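Local coordinates for protein lactate dehydrogenase (PDB 6CT6) that probably catalyses the NADH-dependent interconversion of pyruvate and lactate, and is held here with NADH and the inhibitor oxamate bound, at residues F4-P10 with L33-V37; K149-C153 with G290-E294; D178-M182 with Y197-G202; M182-V186 with L282-C286. All coordinates share one frame; numbering follows the deposited sequence.

Interaction 1 of 4, residues F4-P10 with L33-V37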
loop_
_atom_site.group_PDB
_atom_site.type_symbol
_atom_site.label_atom_id
_atom_site.label_comp_id
_atom_site.label_asym_id
_atom_site.label_seq_id
_atom_site.Cartn_x
_atom_site.Cartn_y
_atom_site.Cartn_z
ATOM N N PHE B 4 -7.657 1.673 -21.437
ATOM C CA PHE B 4 -6.357 1.092 -21.741
ATOM C C PHE B 4 -5.873 1.548 -23.110
ATOM O O PHE B 4 -6.404 1.109 -24.135
ATOM C CB PHE B 4 -6.417 -0.438 -21.708
ATOM C CG PHE B 4 -6.642 -1.013 -20.338
ATOM C CD1 PHE B 4 -5.760 -0.742 -19.302
ATOM C CD2 PHE B 4 -7.721 -1.847 -20.093
ATOM C CE1 PHE B 4 -5.960 -1.279 -18.045
ATOM C CE2 PHE B 4 -7.926 -2.385 -18.837
ATOM C CZ PHE B 4 -7.043 -2.102 -17.813
ATOM N N GLU B 5 -4.878 2.431 -23.142
ATOM C CA GLU B 5 -4.173 2.683 -24.387
ATOM C C GLU B 5 -3.462 1.406 -24.813
ATOM O O GLU B 5 -2.904 0.683 -23.983
ATOM C CB GLU B 5 -3.178 3.835 -24.221
ATOM C CG GLU B 5 -1.958 3.512 -23.365
ATOM C CD GLU B 5 -1.281 4.759 -22.820
ATOM O OE1 GLU B 5 -1.958 5.802 -22.700
ATOM O OE2 GLU B 5 -0.071 4.697 -22.516
ATOM N N GLN B 6 -3.511 1.105 -26.107
ATOM C CA GLN B 6 -3.037 -0.191 -26.576
ATOM C C GLN B 6 -1.518 -0.275 -26.482
ATOM O O GLN B 6 -0.805 0.631 -26.925
ATOM C CB GLN B 6 -3.491 -0.438 -28.016
ATOM C CG GLN B 6 -3.087 -1.802 -28.562
ATOM C CD GLN B 6 -3.565 -2.947 -27.688
ATOM O OE1 GLN B 6 -4.606 -2.855 -27.038
ATOM N NE2 GLN B 6 -2.797 -4.031 -27.662
ATOM N N ASN B 7 -1.022 -1.363 -25.896
ATOM C CA ASN B 7 0.416 -1.619 -25.837
ATOM C C ASN B 7 0.630 -3.079 -25.447
ATOM O O ASN B 7 -0.322 -3.837 -25.242
ATOM C CB ASN B 7 1.119 -0.657 -24.872
ATOM C CG ASN B 7 0.662 -0.817 -23.430
ATOM O OD1 ASN B 7 0.412 -1.925 -22.958
ATOM N ND2 ASN B 7 0.558 0.301 -22.720
ATOM N N LYS B 8 1.908 -3.463 -25.350
ATOM C CA LYS B 8 2.277 -4.848 -25.073
ATOM C C LYS B 8 1.876 -5.289 -23.671
ATOM O O LYS B 8 1.638 -6.481 -23.446
ATOM C CB LYS B 8 3.789 -5.026 -25.232
ATOM C CG LYS B 8 4.268 -5.512 -26.592
ATOM C CD LYS B 8 5.786 -5.634 -26.583
ATOM C CE LYS B 8 6.313 -6.342 -27.812
ATOM N NZ LYS B 8 5.846 -5.727 -29.075
ATOM N N ARG B 9 1.816 -4.361 -22.719
ATOM C CA ARG B 9 1.713 -4.733 -21.317
ATOM C C ARG B 9 0.385 -5.433 -21.027
ATOM O O ARG B 9 -0.613 -5.206 -21.719
ATOM C CB ARG B 9 1.832 -3.499 -20.430
ATOM C CG ARG B 9 3.090 -2.677 -20.645
ATOM C CD ARG B 9 3.072 -1.432 -19.772
ATOM N NE ARG B 9 4.204 -0.551 -20.044
ATOM C CZ ARG B 9 4.252 0.738 -19.716
ATOM N NH1 ARG B 9 3.226 1.319 -19.105
ATOM N NH2 ARG B 9 5.330 1.455 -20.008
ATOM N N PRO B 10 0.340 -6.281 -20.000
ATOM C CA PRO B 10 -0.954 -6.779 -19.524
ATOM C C PRO B 10 -1.823 -5.626 -19.052
ATOM O O PRO B 10 -1.326 -4.579 -18.629
ATOM C CB PRO B 10 -0.581 -7.707 -18.360
ATOM C CG PRO B 10 0.854 -8.028 -18.554
ATOM C CD PRO B 10 1.456 -6.824 -19.208
ATOM N N LEU B 33 3.892 -4.947 -13.177
ATOM C CA LEU B 33 3.147 -6.120 -13.608
ATOM C C LEU B 33 2.312 -5.834 -14.846
ATOM O O LEU B 33 2.126 -6.723 -15.685
ATOM C CB LEU B 33 2.260 -6.619 -12.469
ATOM C CG LEU B 33 1.509 -7.920 -12.735
ATOM C CD1 LEU B 33 2.472 -9.048 -13.095
ATOM C CD2 LEU B 33 0.687 -8.289 -11.520
ATOM N N GLY B 34 1.819 -4.611 -14.978
ATOM C CA GLY B 34 1.016 -4.224 -16.118
ATOM C C GLY B 34 0.329 -2.911 -15.829
ATOM O O GLY B 34 0.373 -2.389 -14.711
ATOM N N ASP B 35 -0.295 -2.364 -16.867
ATOM C CA ASP B 35 -1.111 -1.174 -16.683
ATOM C C ASP B 35 -2.398 -1.536 -15.949
ATOM O O ASP B 35 -2.878 -2.673 -16.008
ATOM C CB ASP B 35 -1.416 -0.517 -18.030
ATOM C CG ASP B 35 -0.218 0.231 -18.598
ATOM O OD1 ASP B 35 0.752 0.482 -17.847
ATOM O OD2 ASP B 35 -0.251 0.580 -19.797
ATOM N N VAL B 36 -2.954 -0.553 -15.242
ATOM C CA VAL B 36 -4.034 -0.777 -14.288
ATOM C C VAL B 36 -5.133 0.247 -14.528
ATOM O O VAL B 36 -4.847 1.419 -14.798
ATOM C CB VAL B 36 -3.529 -0.665 -12.833
ATOM C CG1 VAL B 36 -4.672 -0.842 -11.837
ATOM C CG2 VAL B 36 -2.422 -1.667 -12.565
ATOM N N VAL B 37 -6.388 -0.187 -14.420
ATOM C CA VAL B 37 -7.515 0.728 -14.263
ATOM C C VAL B 37 -8.148 0.485 -12.901
ATOM O O VAL B 37 -8.539 -0.644 -12.576
ATOM C CB VAL B 37 -8.558 0.596 -15.389
ATOM C CG1 VAL B 37 -9.155 -0.806 -15.457
ATOM C CG2 VAL B 37 -9.657 1.635 -15.179
HETATM O O HOH W 1 1.027 3.010 -20.558
HETATM O O HOH W 2 -2.633 1.113 -21.130
#

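Interaction 2 of 4, residues K149-C153 with G290-E294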
loop_
_atom_site.group_PDB
_atom_site.type_symbol
_atom_site.label_atom_id
_atom_site.label_comp_id
_atom_site.label_asym_id
_atom_site.label_seq_id
_atom_site.Cartn_x
_atom_site.Cartn_y
_atom_site.Cartn_z
ATOM N N LYS B 149 -15.704 -22.029 -16.086
ATOM C CA LYS B 149 -15.459 -22.299 -14.672
ATOM C C LYS B 149 -13.978 -22.233 -14.327
ATOM O O LYS B 149 -13.624 -21.896 -13.192
ATOM C CB LYS B 149 -16.018 -23.673 -14.292
ATOM C CG LYS B 149 -17.515 -23.821 -14.493
ATOM C CD LYS B 149 -18.303 -22.885 -13.592
ATOM C CE LYS B 149 -19.787 -23.191 -13.665
ATOM N NZ LYS B 149 -20.286 -23.112 -15.064
ATOM N N HIS B 150 -13.103 -22.564 -15.274
ATOM C CA HIS B 150 -11.668 -22.535 -15.017
ATOM C C HIS B 150 -11.057 -21.149 -15.190
ATOM O O HIS B 150 -9.832 -21.017 -15.071
ATOM C CB HIS B 150 -10.944 -23.527 -15.934
ATOM C CG HIS B 150 -10.969 -23.145 -17.382
ATOM N ND1 HIS B 150 -12.034 -23.428 -18.209
ATOM C CD2 HIS B 150 -10.062 -22.495 -18.148
ATOM C CE1 HIS B 150 -11.782 -22.972 -19.423
ATOM N NE2 HIS B 150 -10.592 -22.401 -19.412
ATOM N N MET B 151 -11.862 -20.121 -15.462
ATOM C CA MET B 151 -11.361 -18.760 -15.618
ATOM C C MET B 151 -11.842 -17.830 -14.509
ATOM O O MET B 151 -11.787 -16.606 -14.669
ATOM C CB MET B 151 -11.763 -18.193 -16.980
ATOM C CG MET B 151 -11.060 -18.842 -18.159
ATOM S SD MET B 151 -9.268 -18.601 -18.172
ATOM C CE MET B 151 -9.124 -16.913 -18.757
ATOM N N ILE B 152 -12.309 -18.376 -13.389
ATOM C CA ILE B 152 -12.736 -17.554 -12.263
ATOM C C ILE B 152 -12.488 -18.321 -10.973
ATOM O O ILE B 152 -12.663 -19.541 -10.912
ATOM C CB ILE B 152 -14.217 -17.128 -12.397
ATOM C CG1 ILE B 152 -14.633 -16.236 -11.222
ATOM C CG2 ILE B 152 -15.131 -18.344 -12.488
ATOM C CD1 ILE B 152 -15.910 -15.453 -11.482
ATOM N N CYS B 153 -12.063 -17.591 -9.944
ATOM C CA CYS B 153 -11.840 -18.157 -8.623
ATOM C C CYS B 153 -11.966 -17.043 -7.595
ATOM O O CYS B 153 -12.090 -15.865 -7.935
ATOM C CB CYS B 153 -10.466 -18.826 -8.517
ATOM S SG CYS B 153 -9.081 -17.686 -8.697
ATOM N N GLY B 290 -1.235 -20.022 -17.291
ATOM C CA GLY B 290 -1.757 -19.240 -18.401
ATOM C C GLY B 290 -3.082 -19.724 -18.951
ATOM O O GLY B 290 -3.728 -18.980 -19.697
ATOM N N LYS B 291 -3.496 -20.945 -18.612
ATOM C CA LYS B 291 -4.803 -21.465 -18.992
ATOM C C LYS B 291 -5.811 -21.384 -17.849
ATOM O O LYS B 291 -6.815 -22.105 -17.864
ATOM C CB LYS B 291 -4.677 -22.909 -19.482
ATOM C CG LYS B 291 -3.808 -23.079 -20.725
ATOM C CD LYS B 291 -3.691 -24.540 -21.155
ATOM C CE LYS B 291 -2.987 -25.413 -20.121
ATOM N NZ LYS B 291 -1.584 -25.005 -19.838
ATOM N N GLY B 292 -5.567 -20.523 -16.861
ATOM C CA GLY B 292 -6.490 -20.355 -15.754
ATOM C C GLY B 292 -6.271 -21.356 -14.641
ATOM O O GLY B 292 -5.128 -21.659 -14.289
ATOM N N ILE B 293 -7.358 -21.868 -14.067
ATOM C CA ILE B 293 -7.283 -22.933 -13.068
ATOM C C ILE B 293 -6.923 -24.210 -13.825
ATOM O O ILE B 293 -7.789 -24.854 -14.417
ATOM C CB ILE B 293 -8.591 -23.093 -12.287
ATOM C CG1 ILE B 293 -9.117 -21.745 -11.769
ATOM C CG2 ILE B 293 -8.400 -24.060 -11.126
ATOM C CD1 ILE B 293 -8.194 -21.013 -10.809
ATOM N N GLU B 294 -5.644 -24.578 -13.813
ATOM C CA GLU B 294 -5.176 -25.678 -14.648
ATOM C C GLU B 294 -5.326 -27.034 -13.981
ATOM O O GLU B 294 -5.484 -28.043 -14.677
ATOM C CB GLU B 294 -3.714 -25.447 -15.038
ATOM C CG GLU B 294 -3.540 -24.253 -15.957
ATOM C CD GLU B 294 -2.112 -24.058 -16.416
ATOM O OE1 GLU B 294 -1.223 -24.800 -15.951
ATOM O OE2 GLU B 294 -1.881 -23.155 -17.249
#

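Interaction 3 of 4, residues D178-M182 with Y197-G202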
loop_
_atom_site.group_PDB
_atom_site.type_symbol
_atom_site.label_atom_id
_atom_site.label_comp_id
_atom_site.label_asym_id
_atom_site.label_seq_id
_atom_site.Cartn_x
_atom_site.Cartn_y
_atom_site.Cartn_z
ATOM N N ASP B 178 9.883 -21.524 4.093
ATOM C CA ASP B 178 10.034 -22.960 4.278
ATOM C C ASP B 178 8.945 -23.566 5.156
ATOM O O ASP B 178 9.086 -24.709 5.606
ATOM C CB ASP B 178 11.418 -23.253 4.860
ATOM C CG ASP B 178 12.530 -22.676 4.007
ATOM O OD1 ASP B 178 12.500 -22.891 2.778
ATOM O OD2 ASP B 178 13.422 -21.993 4.556
ATOM N N VAL B 179 7.866 -22.832 5.415
ATOM C CA VAL B 179 6.693 -23.358 6.102
ATOM C C VAL B 179 5.608 -23.552 5.054
ATOM O O VAL B 179 5.102 -22.576 4.486
ATOM C CB VAL B 179 6.214 -22.429 7.226
ATOM C CG1 VAL B 179 4.988 -23.018 7.917
ATOM C CG2 VAL B 179 7.328 -22.180 8.230
ATOM N N GLN B 180 5.252 -24.807 4.791
ATOM C CA GLN B 180 4.121 -25.131 3.934
ATOM C C GLN B 180 2.894 -25.341 4.809
ATOM O O GLN B 180 2.945 -26.099 5.785
ATOM C CB GLN B 180 4.395 -26.378 3.092
ATOM C CG GLN B 180 5.488 -26.218 2.038
ATOM C CD GLN B 180 6.886 -26.176 2.626
ATOM O OE1 GLN B 180 7.244 -26.996 3.472
ATOM N NE2 GLN B 180 7.685 -25.213 2.180
ATOM N N GLY B 181 1.801 -24.662 4.466
ATOM C CA GLY B 181 0.597 -24.695 5.273
ATOM C C GLY B 181 -0.636 -24.349 4.469
ATOM O O GLY B 181 -0.572 -23.500 3.573
ATOM N N MET B 182 -1.766 -24.989 4.768
ATOM C CA MET B 182 -2.993 -24.787 4.008
ATOM C C MET B 182 -4.184 -24.622 4.939
ATOM O O MET B 182 -4.306 -25.334 5.942
ATOM C CB MET B 182 -3.251 -25.955 3.058
ATOM C CG MET B 182 -2.234 -26.073 1.941
ATOM S SD MET B 182 -2.626 -27.406 0.794
ATOM C CE MET B 182 -2.192 -28.826 1.797
ATOM N N TYR B 197 -1.071 -31.393 7.564
ATOM C CA TYR B 197 -0.325 -31.203 6.327
ATOM C C TYR B 197 0.751 -30.125 6.432
ATOM O O TYR B 197 1.406 -29.827 5.428
ATOM C CB TYR B 197 -1.279 -30.853 5.183
ATOM C CG TYR B 197 -1.998 -32.030 4.551
ATOM C CD1 TYR B 197 -1.399 -32.774 3.541
ATOM C CD2 TYR B 197 -3.288 -32.374 4.937
ATOM C CE1 TYR B 197 -2.055 -33.839 2.947
ATOM C CE2 TYR B 197 -3.954 -33.440 4.347
ATOM C CZ TYR B 197 -3.331 -34.166 3.351
ATOM O OH TYR B 197 -3.980 -35.226 2.758
ATOM N N ILE B 198 0.953 -29.532 7.610
ATOM C CA ILE B 198 2.014 -28.540 7.764
ATOM C C ILE B 198 3.356 -29.238 7.618
ATOM O O ILE B 198 3.612 -30.259 8.270
ATOM C CB ILE B 198 1.918 -27.831 9.124
ATOM C CG1 ILE B 198 0.598 -27.061 9.259
ATOM C CG2 ILE B 198 3.112 -26.882 9.318
ATOM C CD1 ILE B 198 0.352 -26.536 10.668
ATOM N N THR B 199 4.225 -28.691 6.769
ATOM C CA THR B 199 5.576 -29.213 6.638
ATOM C C THR B 199 6.590 -28.082 6.716
ATOM O O THR B 199 6.301 -26.931 6.374
ATOM C CB THR B 199 5.786 -29.987 5.323
ATOM O OG1 THR B 199 5.697 -29.097 4.204
ATOM C CG2 THR B 199 4.760 -31.106 5.177
ATOM N N ILE B 200 7.780 -28.433 7.188
ATOM C CA ILE B 200 8.942 -27.558 7.169
ATOM C C ILE B 200 9.864 -28.111 6.086
ATOM O O ILE B 200 10.542 -29.127 6.285
ATOM C CB ILE B 200 9.637 -27.494 8.533
ATOM C CG1 ILE B 200 8.629 -27.211 9.655
ATOM C CG2 ILE B 200 10.745 -26.446 8.514
ATOM C CD1 ILE B 200 7.811 -25.937 9.486
ATOM N N ASN B 201 9.883 -27.450 4.931
ATOM C CA ASN B 201 10.569 -27.950 3.740
ATOM C C ASN B 201 10.231 -29.419 3.479
ATOM O O ASN B 201 11.101 -30.242 3.185
ATOM C CB ASN B 201 12.081 -27.762 3.847
ATOM C CG ASN B 201 12.779 -27.973 2.521
ATOM O OD1 ASN B 201 12.342 -27.453 1.495
ATOM N ND2 ASN B 201 13.850 -28.767 2.528
ATOM N N GLY B 202 8.943 -29.746 3.576
ATOM C CA GLY B 202 8.487 -31.099 3.329
ATOM C C GLY B 202 8.584 -32.034 4.515
ATOM O O GLY B 202 8.062 -33.156 4.442
HETATM O O HOH W 3 10.807 -25.184 1.898
#

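Interaction 4 of 4, residues M182-V186 with L282-C286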
loop_
_atom_site.group_PDB
_atom_site.type_symbol
_atom_site.label_atom_id
_atom_site.label_comp_id
_atom_site.label_asym_id
_atom_site.label_seq_id
_atom_site.Cartn_x
_atom_site.Cartn_y
_atom_site.Cartn_z
ATOM N N MET B 182 -1.766 -24.989 4.768
ATOM C CA MET B 182 -2.993 -24.787 4.008
ATOM C C MET B 182 -4.184 -24.622 4.939
ATOM O O MET B 182 -4.306 -25.334 5.942
ATOM C CB MET B 182 -3.251 -25.955 3.058
ATOM C CG MET B 182 -2.234 -26.073 1.941
ATOM S SD MET B 182 -2.626 -27.406 0.794
ATOM C CE MET B 182 -2.192 -28.826 1.797
ATOM N N VAL B 183 -5.055 -23.671 4.599
ATOM C CA VAL B 183 -6.374 -23.522 5.206
ATOM C C VAL B 183 -7.384 -23.691 4.079
ATOM O O VAL B 183 -7.431 -22.867 3.157
ATOM C CB VAL B 183 -6.551 -22.162 5.898
ATOM C CG1 VAL B 183 -7.939 -22.061 6.526
ATOM C CG2 VAL B 183 -5.470 -21.925 6.946
ATOM N N ILE B 184 -8.189 -24.752 4.144
ATOM C CA ILE B 184 -9.155 -25.027 3.085
ATOM C C ILE B 184 -10.569 -24.771 3.595
ATOM O O ILE B 184 -10.779 -24.475 4.776
ATOM C CB ILE B 184 -9.021 -26.466 2.551
ATOM C CG1 ILE B 184 -9.311 -27.495 3.653
ATOM C CG2 ILE B 184 -7.630 -26.683 1.972
ATOM C CD1 ILE B 184 -9.486 -28.915 3.139
ATOM N N GLY B 185 -11.545 -24.883 2.697
ATOM C CA GLY B 185 -12.941 -24.792 3.077
ATOM C C GLY B 185 -13.547 -23.436 2.788
ATOM O O GLY B 185 -13.266 -22.824 1.753
ATOM N N VAL B 186 -14.386 -22.963 3.696
ATOM C CA VAL B 186 -15.053 -21.677 3.548
ATOM C C VAL B 186 -14.162 -20.605 4.151
ATOM O O VAL B 186 -13.522 -20.823 5.187
ATOM C CB VAL B 186 -16.439 -21.691 4.222
ATOM C CG1 VAL B 186 -16.306 -21.736 5.748
ATOM C CG2 VAL B 186 -17.256 -20.481 3.792
ATOM N N LEU B 282 -15.500 -23.801 -3.273
ATOM C CA LEU B 282 -14.893 -24.125 -1.989
ATOM C C LEU B 282 -13.393 -23.885 -2.090
ATOM O O LEU B 282 -12.792 -24.070 -3.151
ATOM C CB LEU B 282 -15.181 -25.577 -1.584
ATOM C CG LEU B 282 -14.879 -25.973 -0.138
ATOM C CD1 LEU B 282 -15.896 -25.360 0.817
ATOM C CD2 LEU B 282 -14.849 -27.487 0.013
ATOM N N GLY B 283 -12.799 -23.474 -0.974
ATOM C CA GLY B 283 -11.367 -23.249 -0.917
ATOM C C GLY B 283 -10.566 -24.533 -0.970
ATOM O O GLY B 283 -10.547 -25.296 -0.000
ATOM N N VAL B 284 -9.902 -24.789 -2.097
ATOM C CA VAL B 284 -9.116 -26.006 -2.273
ATOM C C VAL B 284 -7.809 -25.664 -2.980
ATOM O O VAL B 284 -7.707 -24.646 -3.676
ATOM C CB VAL B 284 -9.883 -27.077 -3.077
ATOM C CG1 VAL B 284 -11.153 -27.480 -2.345
ATOM C CG2 VAL B 284 -10.215 -26.567 -4.476
ATOM N N PRO B 285 -6.793 -26.510 -2.819
ATOM C CA PRO B 285 -5.537 -26.287 -3.551
ATOM C C PRO B 285 -5.726 -26.466 -5.051
ATOM O O PRO B 285 -6.276 -27.468 -5.512
ATOM C CB PRO B 285 -4.590 -27.340 -2.962
ATOM C CG PRO B 285 -5.476 -28.370 -2.345
ATOM C CD PRO B 285 -6.687 -27.634 -1.872
ATOM N N CYS B 286 -5.263 -25.476 -5.815
ATOM C CA CYS B 286 -5.351 -25.504 -7.267
ATOM C C CYS B 286 -4.081 -24.905 -7.858
ATOM O O CYS B 286 -3.309 -24.233 -7.170
ATOM C CB CYS B 286 -6.583 -24.740 -7.776
ATOM S SG CYS B 286 -6.451 -22.950 -7.643
#

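Interaction 1 of 4, residues F4-P10 with L33-V37
Pro10 and Gly34 bring the two backbones closest, their CA atoms 4.7 Å apart, while at the other end Phe4 and Val37 stay 7.6 Å apart and meet through side chains. Segment 4-10 is an irregular loop ahead of strand 11-15; Asp35 to Val37 belong to strand 35-39. Asp35 N gives a weak bond to Pro10 O. Arg9 NH1 reaches OD1 of Asp35 at 2.9 Å in a salt bridge, on the syn lone pair, the guanidinium edge-on and its plane 82° from the carboxylate. Asn7, with CG between backbone N and carbonyl carbon (chi1 63°), turns OD1 back to Arg9 N in an Asx turn and gives ND2 to Asp35 OD2 in an almost straight bond (169°), OD2 lying in the amide plane. The same OD2 accepts from two waters, one bonded to Glu5 OE2, the other to Glu5 O. Phe4 crosses Val37 at about a right angle, CZ 3.4 Å from Val37 CG1. Arg9 NH1 also bonds Gly63 O, and Asp35 OD1 accepts from Thr65 N. A buried carboxylate thus ties the N-terminal loop to strand 35-39, next to edge strand 66-69 of the nucleotide-binding sheet; its donors, Arg9 above all, probably favour ionisation and offset nearby Glu5.

Interaction 2 of 4, residues K149-C153 with G290-E294
Ile293 lies against His150 and reaches on to Cys153, and its side chain can be followed outward from the backbone. Its CB lies beyond the carbonyl oxygen of His150, 3.7 Å from that O. CG1 comes nearer, 3.5 Å from His150 O and on one side of the carbonyl plane, because chi1 of -49° sets it beside the backbone N and opposite the carbonyl carbon. The turn at chi2 (-61°) carries the terminal CD1 to Cys153, where it packs on CB at 3.9 Å and lies about as far from SG. The other branch, CG2, points to strand 281-289 and touches Cys286. The carbonyl that CB and CG1 pass is itself bound: Ile293 N donates to His150 O at 2.8 Å in a nearly straight bond (170°) lying in the carbonyl plane. Gly292 CA adds a CA-H...O contact to the same oxygen, 3.5 Å long, and its bare backbone passes 4.1 Å from Met151 SD. The imidazole of His150 turns its edge to Lys291 O, with CD2 3.3 Å from that oxygen. Within 290-294, Lys291 N bonds Glu294 OE2, while Glu294 OE1 has a salt bridge to Lys262. The contact joins the NAD-binding part of the chain to the C-terminal part: the corner between strands 281-289 and 294-296 is set beside the start of strand 152-155, with Phe126 of strand 126-129 touching both Ile293 and Cys153, and helix 134-145 packing on Ile152.

Interaction 3 of 4, residues D178-M182 with Y197-G202
Gln180 OE1 and the Thr199 hydroxyl form the shortest bond across this contact: OG1 donates to OE1 at 2.7 Å, in the carbonyl plane and on a lone pair. Gly202 N gives the same OE1 a second bond of 3.2 Å, arriving from above the amide plane. The Gln180 chain, turned at chi2 (73°), folds over the strand pair to set its amide there. Its NE2 donates to a water, which in turn donates to Asp178 OD1 and Asn201 OD1. Beneath this side-chain network run the backbone bonds of an antiparallel pair. Gln180 and Thr199 are the hydrogen-bonded pair, with Gln180 N to Thr199 O at 2.8 Å and Thr199 N to Gln180 O at 3.1 Å; Asn201 N to Asp178 O continues the register. Val179 and Ile200 are the neighbouring non-hydrogen-bonded pair. Their side chains point the same way, side by side, with Val179 CG2 4.0 Å from Ile200 CD1, facing helix 157-172. At the other end Met182 CE approaches Tyr197 CB, and Leu299 touches both side chains. The sheet thus has two unlike faces: Val179 and Ile200 lie on the buried one, against the helix, while Gln180 and Thr199 lie on the other. There one amide oxygen grips both a threonine hydroxyl and a backbone amide, which ties the turn after strand 199-200, leading to strand 203-204, to Gln180 of strand 179-184.

Interaction 4 of 4, residues M182-V186 with L282-C286
Ile184 has CG1 wedged between the backbone N and the carbonyl carbon (chi1 62°), and this leaves CG2 on the side where Pro285 CD lies, 4.1 Å away. Leu282 instead throws CG opposite its own N; chi1 of -167° and chi2 of 72° together place CD1 3.6 Å from Gly185 C. Between these side chains sits a single antiparallel bridge. Gly185 N donates to Gly283 O at 2.9 Å in a nearly straight bond, on a lone pair in the carbonyl plane, and Gly283 N returns a bond to Gly185 O at 2.8 Å. Both members are glycine, and their CA atoms lie 4.6 Å apart. Ile184 CB also lies close to Gly283 O, and Met182 SD rests on Pro285 CB at 4.2 Å. Helix 303-328 packs on the flanking side chains, with Leu309 on Ile184 and Ile313 on Leu282. This glycine-to-glycine bridge joins the chain just after strand 179-184, of the small antiparallel sheet, to strand 281-289 of the mixed sheet, in the core of the alpha/beta C-terminal domain of the lactate/malate dehydrogenase family, just ahead of His187, which lines the oxamate pocket.

In the fold
From the N terminus, interaction 1 closes first: it brings the leading loop against strand 35-39, enclosing strand 11-15 and helix 19-31 in the loop it closes, and is complete before the others begin. Interaction 2 then opens a long loop from strand 152-155 to the turn after strand 281-289, joining the nucleotide-binding part to the C-terminal part within one mixed sheet. Interactions 3 and 4 both lie within that loop and start from strand 179-184, sharing Met182: interaction 3 closes a short loop to strand 199-200, and interaction 4 a longer one that ties the small antiparallel sheet to the mixed sheet. Interactions 2 and 4 touch, whereas interaction 1 stands about 31 Å from interaction 4, centre to centre.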